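Local coordinates for protein alpha-1,4-endofucoidanase (Mariniflexile fucanivorans, PDB 6DLH) that hydrolyses alpha-1,4 linkages inside fucoidan chains, acting as a retaining endo-enzyme of glycoside hydrolase family 107, and binds calcium ions, at residues 78-83 with 377-382; 48-53 with 66-71. One frame throughout, in Å; residues are numbered along the deposited sequence.

Contact 1: residues 78-83 with 377-382. With CA (calcium ion), chain H.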
loop_
_atom_site.group_PDB
_atom_site.type_symbol
_atom_site.label_atom_id
_atom_site.label_comp_id
_atom_site.label_asym_id
_atom_site.label_seq_id
_atom_site.Cartn_x
_atom_site.Cartn_y
_atom_site.Cartn_z
ATOM N N VAL A 78 0.106 -10.628 17.362
ATOM C CA VAL A 78 -0.668 -10.109 16.245
ATOM C C VAL A 78 -0.794 -11.191 15.167
ATOM O O VAL A 78 0.112 -11.996 14.977
ATOM C CB VAL A 78 -0.058 -8.803 15.702
ATOM C CG1 VAL A 78 1.394 -8.981 15.249
ATOM C CG2 VAL A 78 -0.909 -8.207 14.595
ATOM N N ASP A 79 -1.924 -11.188 14.449
ATOM C CA ASP A 79 -2.306 -12.302 13.599
ATOM C C ASP A 79 -2.346 -11.874 12.133
ATOM O O ASP A 79 -2.019 -12.665 11.251
ATOM C CB ASP A 79 -3.619 -12.922 14.083
ATOM C CG ASP A 79 -3.511 -13.501 15.485
ATOM O OD1 ASP A 79 -2.739 -14.468 15.668
ATOM O OD2 ASP A 79 -4.183 -12.974 16.400
ATOM N N TYR A 80 -2.742 -10.627 11.867
ATOM C CA TYR A 80 -2.973 -10.220 10.489
ATOM C C TYR A 80 -2.911 -8.700 10.350
ATOM O O TYR A 80 -2.981 -7.969 11.341
ATOM C CB TYR A 80 -4.286 -10.814 9.962
ATOM C CG TYR A 80 -5.551 -10.239 10.555
ATOM C CD1 TYR A 80 -6.039 -10.667 11.788
ATOM C CD2 TYR A 80 -6.275 -9.269 9.872
ATOM C CE1 TYR A 80 -7.205 -10.134 12.325
ATOM C CE2 TYR A 80 -7.445 -8.735 10.390
ATOM C CZ TYR A 80 -7.905 -9.162 11.625
ATOM O OH TYR A 80 -9.049 -8.617 12.138
ATOM N N VAL A 81 -2.773 -8.248 9.096
ATOM C CA VAL A 81 -2.764 -6.843 8.729
ATOM C C VAL A 81 -3.721 -6.644 7.550
ATOM O O VAL A 81 -3.726 -7.445 6.613
ATOM C CB VAL A 81 -1.340 -6.384 8.364
ATOM C CG1 VAL A 81 -1.303 -4.934 7.884
ATOM C CG2 VAL A 81 -0.353 -6.599 9.504
ATOM N N GLN A 82 -4.515 -5.562 7.607
ATOM C CA GLN A 82 -5.385 -5.147 6.519
ATOM C C GLN A 82 -4.622 -4.218 5.577
ATOM O O GLN A 82 -3.973 -3.275 6.024
ATOM C CB GLN A 82 -6.663 -4.477 7.043
ATOM C CG GLN A 82 -7.595 -3.992 5.933
ATOM C CD GLN A 82 -8.865 -3.327 6.413
ATOM O OE1 GLN A 82 -9.211 -2.233 5.973
ATOM N NE2 GLN A 82 -9.575 -3.981 7.323
ATOM N N LEU A 83 -4.718 -4.518 4.274
ATOM C CA LEU A 83 -4.092 -3.753 3.207
ATOM C C LEU A 83 -5.173 -3.253 2.254
ATOM O O LEU A 83 -6.207 -3.896 2.088
ATOM C CB LEU A 83 -3.134 -4.660 2.429
ATOM C CG LEU A 83 -2.009 -5.310 3.228
ATOM C CD1 LEU A 83 -1.376 -6.431 2.407
ATOM C CD2 LEU A 83 -0.967 -4.273 3.633
ATOM N N GLY A 377 -12.712 -11.331 16.637
ATOM C CA GLY A 377 -11.508 -10.752 16.065
ATOM C C GLY A 377 -11.632 -9.242 15.936
ATOM O O GLY A 377 -12.746 -8.718 15.872
ATOM N N ILE A 378 -10.480 -8.563 15.926
ATOM C CA ILE A 378 -10.437 -7.114 15.825
ATOM C C ILE A 378 -9.346 -6.706 14.838
ATOM O O ILE A 378 -8.176 -7.050 15.021
ATOM C CB ILE A 378 -10.219 -6.452 17.201
ATOM C CG1 ILE A 378 -11.348 -6.787 18.184
ATOM C CG2 ILE A 378 -10.061 -4.943 17.022
ATOM C CD1 ILE A 378 -11.098 -6.302 19.598
ATOM N N THR A 379 -9.754 -5.979 13.788
ATOM C CA THR A 379 -8.820 -5.208 12.989
ATOM C C THR A 379 -8.719 -3.817 13.597
ATOM O O THR A 379 -9.616 -3.004 13.409
ATOM C CB THR A 379 -9.296 -5.041 11.539
ATOM O OG1 THR A 379 -9.630 -6.320 11.005
ATOM C CG2 THR A 379 -8.250 -4.392 10.661
ATOM N N TRP A 380 -7.643 -3.543 14.339
ATOM C CA TRP A 380 -7.464 -2.183 14.813
ATOM C C TRP A 380 -7.095 -1.298 13.633
ATOM O O TRP A 380 -6.221 -1.646 12.841
ATOM C CB TRP A 380 -6.413 -2.100 15.928
ATOM C CG TRP A 380 -7.005 -2.379 17.274
ATOM C CD1 TRP A 380 -6.895 -3.528 18.005
ATOM C CD2 TRP A 380 -7.858 -1.498 18.023
ATOM N NE1 TRP A 380 -7.590 -3.408 19.179
ATOM C CE2 TRP A 380 -8.198 -2.176 19.212
ATOM C CE3 TRP A 380 -8.340 -0.201 17.816
ATOM C CZ2 TRP A 380 -8.994 -1.587 20.192
ATOM C CZ3 TRP A 380 -9.129 0.382 18.781
ATOM C CH2 TRP A 380 -9.455 -0.312 19.947
ATOM N N GLY A 381 -7.791 -0.163 13.528
ATOM C CA GLY A 381 -7.324 0.922 12.688
ATOM C C GLY A 381 -6.129 1.583 13.363
ATOM O O GLY A 381 -6.310 2.504 14.159
ATOM N N THR A 382 -4.928 1.088 13.036
ATOM C CA THR A 382 -3.670 1.511 13.630
ATOM C C THR A 382 -3.102 2.677 12.831
ATOM O O THR A 382 -2.891 2.550 11.630
ATOM C CB THR A 382 -2.660 0.351 13.645
ATOM O OG1 THR A 382 -2.533 -0.168 12.315
ATOM C CG2 THR A 382 -3.050 -0.763 14.593
HETATM CA CA CA H . -2.836 -14.117 18.006
HETATM O O HOH W 1 -4.393 -12.899 19.442
HETATM O O HOH W 2 -2.308 -14.634 20.498
HETATM O O HOH W 3 -0.966 -15.532 17.729
HETATM O O HOH W 4 -4.442 -15.752 18.063
#
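Tyr-80 and Thr-379 meet across two strands, 80-83 and 377-379, that run in the same general sense at 44° with their axes 8.5 Å apart. That spacing is too wide for sheet neighbours: strand 46-49 lies between them in the parallel sheet of the N-terminal catalytic part, which precedes the Ig-like domains and is consistent with the alpha-L-fucosidase-like fold of GH29. No backbone hydrogen bond joins the segments; the Tyr-80 and Gln-82 side chains reach across. With Tyr-80 CG between the backbone N and the carbonyl carbon (chi1 70°), the ring places its hydroxyl against Thr-379, and the two side chains cross at about a right angle. Tyr-80 OH donates to Thr-379 OG1 at 2.6 Å, and the acceptor lies at the ring edge, near its plane. The other Thr-379 branch, CG2, packs against Gln-82 NE2 at 3.6 Å; that amide nitrogen is hydrogen-bonded to Glu-145. One residue before Tyr-80, Asp-79 grips a calcium ion through OD1 and OD2, each 2.4 Å from the metal; Thr-77 O and four waters complete the seven ligands. A phenylalanine in place of Tyr-80 would probably leave Thr-379 OG1 without its phenol donor and the ring edge freer to shift. Because OG1 is also hydrogen-bonded to His-341 and Glu-145, the buried threonine hydroxyl has three partners, in a network linking strands 80-84, 143-149, 377-379 and 341-342.

Contact 2: residues 48-53 with 66-71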
loop_
_atom_site.group_PDB
_atom_site.type_symbol
_atom_site.label_atom_id
_atom_site.label_comp_id
_atom_site.label_asym_id
_atom_site.label_seq_id
_atom_site.Cartn_x
_atom_site.Cartn_y
_atom_site.Cartn_z
ATOM N N MET A 48 -4.137 -5.406 12.394
ATOM C CA MET A 48 -3.686 -4.027 12.295
ATOM C C MET A 48 -4.043 -3.512 10.903
ATOM O O MET A 48 -4.523 -4.279 10.064
ATOM C CB MET A 48 -2.170 -3.927 12.510
ATOM C CG MET A 48 -1.682 -4.661 13.744
ATOM S SD MET A 48 0.099 -4.501 14.029
ATOM C CE MET A 48 0.224 -2.868 14.759
ATOM N N LEU A 49 -3.815 -2.211 10.668
ATOM C CA LEU A 49 -4.176 -1.602 9.399
ATOM C C LEU A 49 -2.994 -0.810 8.860
ATOM O O LEU A 49 -2.439 0.028 9.571
ATOM C CB LEU A 49 -5.395 -0.687 9.581
ATOM C CG LEU A 49 -5.813 0.075 8.320
ATOM C CD1 LEU A 49 -6.301 -0.886 7.250
ATOM C CD2 LEU A 49 -6.885 1.120 8.618
ATOM N N TRP A 50 -2.655 -1.059 7.588
ATOM C CA TRP A 50 -1.582 -0.347 6.910
ATOM C C TRP A 50 -2.107 0.237 5.601
ATOM O O TRP A 50 -2.348 -0.490 4.631
ATOM C CB TRP A 50 -0.378 -1.277 6.703
ATOM C CG TRP A 50 0.891 -0.596 6.299
ATOM C CD1 TRP A 50 1.819 -0.022 7.119
ATOM C CD2 TRP A 50 1.402 -0.458 4.961
ATOM N NE1 TRP A 50 2.866 0.472 6.386
ATOM C CE2 TRP A 50 2.637 0.222 5.059
ATOM C CE3 TRP A 50 0.935 -0.833 3.694
ATOM C CZ2 TRP A 50 3.410 0.520 3.936
ATOM C CZ3 TRP A 50 1.701 -0.538 2.585
ATOM C CH2 TRP A 50 2.917 0.136 2.708
ATOM N N LEU A 51 -2.326 1.557 5.601
ATOM C CA LEU A 51 -3.077 2.177 4.521
ATOM C C LEU A 51 -2.411 3.489 4.114
ATOM O O LEU A 51 -2.592 4.526 4.753
ATOM C CB LEU A 51 -4.538 2.356 4.959
ATOM C CG LEU A 51 -5.487 3.029 3.966
ATOM C CD1 LEU A 51 -5.535 2.271 2.646
ATOM C CD2 LEU A 51 -6.893 3.153 4.551
ATOM N N PRO A 52 -1.587 3.477 3.042
ATOM C CA PRO A 52 -1.101 4.719 2.435
ATOM C C PRO A 52 -2.222 5.408 1.664
ATOM O O PRO A 52 -3.220 4.778 1.299
ATOM C CB PRO A 52 0.008 4.267 1.472
ATOM C CG PRO A 52 0.272 2.819 1.836
ATOM C CD PRO A 52 -1.030 2.279 2.401
ATOM N N GLU A 53 -2.040 6.710 1.424
ATOM C CA GLU A 53 -3.057 7.500 0.754
ATOM C C GLU A 53 -2.495 8.113 -0.528
ATOM O O GLU A 53 -1.279 8.234 -0.688
ATOM C CB GLU A 53 -3.587 8.577 1.697
ATOM C CG GLU A 53 -4.393 8.005 2.851
ATOM C CD GLU A 53 -4.947 9.044 3.806
ATOM O OE1 GLU A 53 -5.183 10.183 3.355
ATOM O OE2 GLU A 53 -5.134 8.714 4.997
ATOM N N ASP A 66 8.001 -3.015 4.566
ATOM C CA ASP A 66 9.099 -3.625 5.314
ATOM C C ASP A 66 9.492 -2.833 6.562
ATOM O O ASP A 66 9.817 -3.428 7.587
ATOM C CB ASP A 66 10.301 -3.956 4.422
ATOM C CG ASP A 66 9.943 -5.001 3.383
ATOM O OD1 ASP A 66 9.225 -4.643 2.425
ATOM O OD2 ASP A 66 10.346 -6.171 3.560
ATOM N N ASP A 67 9.499 -1.502 6.470
ATOM C CA ASP A 67 9.832 -0.665 7.614
ATOM C C ASP A 67 8.811 -0.886 8.730
ATOM O O ASP A 67 9.180 -0.998 9.901
ATOM C CB ASP A 67 9.954 0.810 7.219
ATOM C CG ASP A 67 11.225 1.124 6.445
ATOM O OD1 ASP A 67 12.123 0.261 6.413
ATOM O OD2 ASP A 67 11.314 2.238 5.886
ATOM N N PHE A 68 7.527 -0.950 8.352
ATOM C CA PHE A 68 6.465 -1.220 9.305
ATOM C C PHE A 68 6.754 -2.547 10.004
ATOM O O PHE A 68 6.740 -2.625 11.229
ATOM C CB PHE A 68 5.090 -1.158 8.631
ATOM C CG PHE A 68 3.927 -1.680 9.448
ATOM C CD1 PHE A 68 3.354 -0.910 10.452
ATOM C CD2 PHE A 68 3.387 -2.932 9.199
ATOM C CE1 PHE A 68 2.272 -1.379 11.182
ATOM C CE2 PHE A 68 2.300 -3.403 9.924
ATOM C CZ PHE A 68 1.740 -2.624 10.915
ATOM N N LEU A 69 7.048 -3.581 9.215
ATOM C CA LEU A 69 7.233 -4.910 9.773
ATOM C C LEU A 69 8.447 -4.947 10.702
ATOM O O LEU A 69 8.410 -5.652 11.711
ATOM C CB LEU A 69 7.311 -5.949 8.650
ATOM C CG LEU A 69 6.003 -6.184 7.890
ATOM C CD1 LEU A 69 6.154 -7.307 6.873
ATOM C CD2 LEU A 69 4.845 -6.475 8.839
ATOM N N THR A 70 9.499 -4.179 10.383
ATOM C CA THR A 70 10.658 -4.065 11.263
ATOM C C THR A 70 10.220 -3.483 12.606
ATOM O O THR A 70 10.577 -4.009 13.656
ATOM C CB THR A 70 11.774 -3.203 10.653
ATOM O OG1 THR A 70 12.294 -3.971 9.569
ATOM C CG2 THR A 70 12.891 -2.862 11.625
ATOM N N GLN A 71 9.430 -2.407 12.551
ATOM C CA GLN A 71 8.972 -1.708 13.739
ATOM C C GLN A 71 8.167 -2.627 14.659
ATOM O O GLN A 71 8.200 -2.437 15.872
ATOM C CB GLN A 71 8.167 -0.463 13.361
ATOM C CG GLN A 71 7.875 0.466 14.531
ATOM C CD GLN A 71 6.841 1.505 14.171
ATOM O OE1 GLN A 71 5.939 1.256 13.372
ATOM N NE2 GLN A 71 6.960 2.683 14.766
#
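Trp-50 and Phe-68 join the loop just after strand 46-49 to the helix that follows it, inside the beta-alpha-beta unit made by strand 46-49, helix 66-71 and strand 80-84. The nearest CA atoms, those of Trp-50 and Phe-68, are 8.4 Å apart, and no hydrogen bond crosses; the evidence for the contact is all side-chain packing. The aromatic pair comes first. Phe-68 has CG anti to its backbone N (chi1 169°), which extends the ring away from the helix backbone to meet Trp-50 and Met-48, while the Trp-50 side chain slides past it in the opposite direction. Trp-50 CD1 lies over one face of the phenyl ring, toward its rim and 3.6 Å from Phe-68 CG. The five-membered ring and the phenyl ring are inclined at 45° with centroids 4.8 Å apart, an oblique pairing that is neither a stack nor a T-shape. Trp-133, from helix 129-139, meets the indole edge-to-face.

The second kind is a Met-aromatic contact. Met-48 reaches Phe-68 with its thioether, which bends at chi3 (79°), and its sulfur comes at the ring obliquely, 5.3 Å from the centroid. Helix 399-415 adds to this cluster through Phe-405, which touches Met-48.

One polar link lies beside the apolar core. Trp-50 NE1 is hydrogen-bonded to the backbone oxygen of Leu-395, so the buried indole N-H is satisfied. At the far end of the phenyl ring, Met-48 SD stands 4.0 Å from Phe-68 CZ.

From the N terminus, strand 46-49 comes first, and contact 2 soon closes a short loop: only 12 residues, none in helix or strand, separate 48-53 from 66-71. The chain leaves that helix and re-enters the sheet as strand 80-84, where contact 1 opens; its partner arrives after 293 intervening residues, 92 of them helical and 19 in strands. The two loops therefore run in series, neither nesting nor crossing. Strand 46-49 connects them in space, lying between the strands of contact 1: Gln-82 N is 2.8 Å from Met-48 O, and Thr-382 OG1 is 2.9 Å from Leu-49 N. Contact 2 fixes helix to sheet; contact 1 joins two strands across strand 46-49.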